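Local coordinates for protein Cas6b (Methanococcus maripaludis, PDB 4Z7K) that probably cleaves precursor CRISPR RNA, as a Cas6-type endoribonuclease, into the short guide RNAs used in CRISPR immunity, at residues Tyr49-Lys55 against Val208-Thr214. Residues are numbered along the deposited sequence; the frame is centred on the assembly and turned at random.
With nucleotides of chain C.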
# COMPACT_ATOMS: atom_id res chain seq x y z
N TYR B 49 0.44 4.04 -18.16
CA TYR B 49 1.85 3.68 -18.22
C TYR B 49 2.66 4.81 -18.82
O TYR B 49 2.39 5.22 -19.96
CB TYR B 49 2.02 2.42 -19.07
CG TYR B 49 3.45 1.94 -19.21
CD1 TYR B 49 4.16 1.47 -18.10
CD2 TYR B 49 4.07 1.91 -20.45
CE1 TYR B 49 5.45 1.01 -18.22
CE2 TYR B 49 5.36 1.46 -20.58
CZ TYR B 49 6.05 1.01 -19.47
OH TYR B 49 7.34 0.56 -19.60
N PRO B 50 3.68 5.30 -18.05
CA PRO B 50 4.55 6.46 -18.38
C PRO B 50 5.29 6.29 -19.70
O PRO B 50 6.04 5.32 -19.84
CB PRO B 50 5.54 6.52 -17.21
CG PRO B 50 4.83 5.85 -16.10
CD PRO B 50 4.01 4.75 -16.73
N GLN B 51 5.07 7.20 -20.64
CA GLN B 51 5.72 7.09 -21.94
C GLN B 51 6.93 8.01 -21.97
O GLN B 51 7.58 8.16 -23.01
CB GLN B 51 4.72 7.36 -23.07
CG GLN B 51 3.28 7.09 -22.61
CD GLN B 51 2.24 7.09 -23.73
OE1 GLN B 51 2.59 7.14 -24.91
NE2 GLN B 51 0.97 7.01 -23.35
N ILE B 52 7.20 8.61 -20.81
CA ILE B 52 8.51 9.20 -20.51
C ILE B 52 8.98 8.67 -19.15
O ILE B 52 8.31 8.91 -18.15
CB ILE B 52 8.49 10.75 -20.46
CG1 ILE B 52 8.41 11.34 -21.86
CG2 ILE B 52 9.77 11.28 -19.80
CD1 ILE B 52 9.67 11.16 -22.64
N GLN B 53 10.11 7.96 -19.13
CA GLN B 53 10.64 7.35 -17.89
C GLN B 53 12.11 7.71 -17.65
O GLN B 53 12.93 7.71 -18.58
CB GLN B 53 10.52 5.83 -17.95
CG GLN B 53 9.19 5.33 -18.47
CD GLN B 53 9.24 3.86 -18.79
OE1 GLN B 53 10.02 3.11 -18.20
NE2 GLN B 53 8.41 3.43 -19.74
N PHE B 54 12.46 7.97 -16.40
CA PHE B 54 13.84 8.33 -16.07
C PHE B 54 14.58 7.23 -15.29
O PHE B 54 14.14 6.79 -14.24
CB PHE B 54 13.84 9.63 -15.30
CG PHE B 54 13.15 10.73 -16.03
CD1 PHE B 54 11.85 11.08 -15.71
CD2 PHE B 54 13.79 11.38 -17.06
CE1 PHE B 54 11.22 12.07 -16.39
CE2 PHE B 54 13.16 12.38 -17.75
CZ PHE B 54 11.87 12.73 -17.41
N LYS B 55 15.71 6.80 -15.84
CA LYS B 55 16.42 5.65 -15.32
C LYS B 55 17.90 6.00 -15.12
O LYS B 55 18.42 6.89 -15.81
CB LYS B 55 16.25 4.48 -16.29
CG LYS B 55 14.78 4.15 -16.53
CD LYS B 55 14.54 3.18 -17.68
CE LYS B 55 13.10 2.65 -17.64
NZ LYS B 55 12.61 2.07 -16.34
N VAL B 208 7.64 2.92 -12.46
CA VAL B 208 8.45 2.67 -13.62
C VAL B 208 9.10 3.96 -14.12
O VAL B 208 10.18 3.95 -14.70
CB VAL B 208 7.56 2.04 -14.69
CG1 VAL B 208 7.72 2.72 -16.04
CG2 VAL B 208 7.82 0.54 -14.75
N SER B 209 8.42 5.06 -13.87
CA SER B 209 8.89 6.38 -14.24
C SER B 209 10.23 6.76 -13.59
O SER B 209 11.03 7.45 -14.21
CB SER B 209 7.83 7.40 -13.85
OG SER B 209 7.52 7.31 -12.47
N ARG B 210 10.45 6.31 -12.36
CA ARG B 210 11.68 6.67 -11.65
C ARG B 210 12.81 5.74 -12.01
O ARG B 210 13.93 5.90 -11.52
CB ARG B 210 11.51 6.60 -10.13
CG ARG B 210 10.25 7.17 -9.58
CD ARG B 210 10.41 7.30 -8.10
NE ARG B 210 9.25 7.94 -7.50
CZ ARG B 210 9.17 9.24 -7.26
NH1 ARG B 210 10.20 10.04 -7.57
NH2 ARG B 210 8.08 9.76 -6.71
N GLY B 211 12.52 4.78 -12.89
CA GLY B 211 13.55 3.90 -13.38
C GLY B 211 13.50 2.47 -12.86
O GLY B 211 14.39 1.67 -13.18
N PHE B 212 12.51 2.16 -12.03
CA PHE B 212 12.40 0.82 -11.47
C PHE B 212 11.90 -0.16 -12.51
O PHE B 212 11.19 0.22 -13.45
CB PHE B 212 11.46 0.81 -10.26
CG PHE B 212 12.01 1.51 -9.05
CD1 PHE B 212 11.74 2.84 -8.82
CD2 PHE B 212 12.77 0.83 -8.13
CE1 PHE B 212 12.23 3.48 -7.70
CE2 PHE B 212 13.25 1.47 -7.02
CZ PHE B 212 12.98 2.79 -6.80
N GLY B 213 12.32 -1.42 -12.37
CA GLY B 213 11.85 -2.50 -13.23
C GLY B 213 12.33 -2.43 -14.68
O GLY B 213 11.64 -2.86 -15.60
N THR B 214 13.53 -1.90 -14.88
CA THR B 214 14.04 -1.70 -16.24
C THR B 214 14.44 -3.04 -16.88
O THR B 214 15.14 -3.83 -16.25
CB THR B 214 15.23 -0.75 -16.20
OG1 THR B 214 14.94 0.35 -15.32
CG2 THR B 214 15.54 -0.24 -17.59
P DC C 23 4.08 8.31 -11.57
OP1 DC C 23 4.78 9.27 -12.44
OP2 DC C 23 4.85 7.18 -10.98
O5' DC C 23 3.38 9.10 -10.37
C5' DC C 23 3.28 10.48 -10.43
C4' DC C 23 3.36 11.01 -9.04
O4' DC C 23 2.44 10.27 -8.23
C3' DC C 23 4.72 10.84 -8.39
O3' DC C 23 5.54 11.99 -8.69
C2' DC C 23 4.37 10.73 -6.90
C1' DC C 23 2.96 10.11 -6.94
N1 DC C 23 2.94 8.68 -6.63
C2 DC C 23 3.07 8.25 -5.31
O2 DC C 23 3.19 9.10 -4.41
N3 DC C 23 3.04 6.93 -5.05
C4 DC C 23 2.91 6.05 -6.03
N4 DC C 23 2.89 4.75 -5.70
C5 DC C 23 2.79 6.45 -7.39
C6 DC C 23 2.81 7.77 -7.65
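V208 drops its CG1 methyl into a pocket built by Y49, P50 and Q53. The methyl lies 3.6 Å from Y49 CE1, the two side chains crossing at about a right angle, and it also meets the amide end of Q53. Valine suits the place because a compact apolar methyl fits against the tyrosine ring and the proline. Q53 NE2 donates to P50 O at 3.0 Å and more weakly to Y49 OH, which holds the amide in place; the Y49 hydroxyl also bonds to G203 O. Beside this pocket the backbones join directly, F54 N giving its hydrogen to S209 O at 2.7 Å. The positive phi of G211 (108°) calls for glycine, since a CB would be jammed against the carbonyl O of R210; F54 and K55 also lie close. The aliphatic stem of K55 passes over the bare G211 CA, 3.4 Å from CG, and bends at its last torsion (chi4 -51°), bringing NZ 3.1 Å from T214 OG1, with a weak bond to V208 O; the threonine hydroxyl also bonds to T119. With an alanine here, T214 OG1 would probably lose this donor and a gap would open beside G211. The nucleic-acid side is looser: P50 CG stands 4.1 Å from S209 CB, and the short serine hydroxyl, OG, bonds to OP2 of DC23 of chain C at 3.1 Å. R210 turns from the strand to form a salt bridge with an RNA phosphate. Buried bonds thus tie the C-terminal loop to edge strand 52-57, while its serine and arginine grip phosphates, consistent with binding CRISPR RNA.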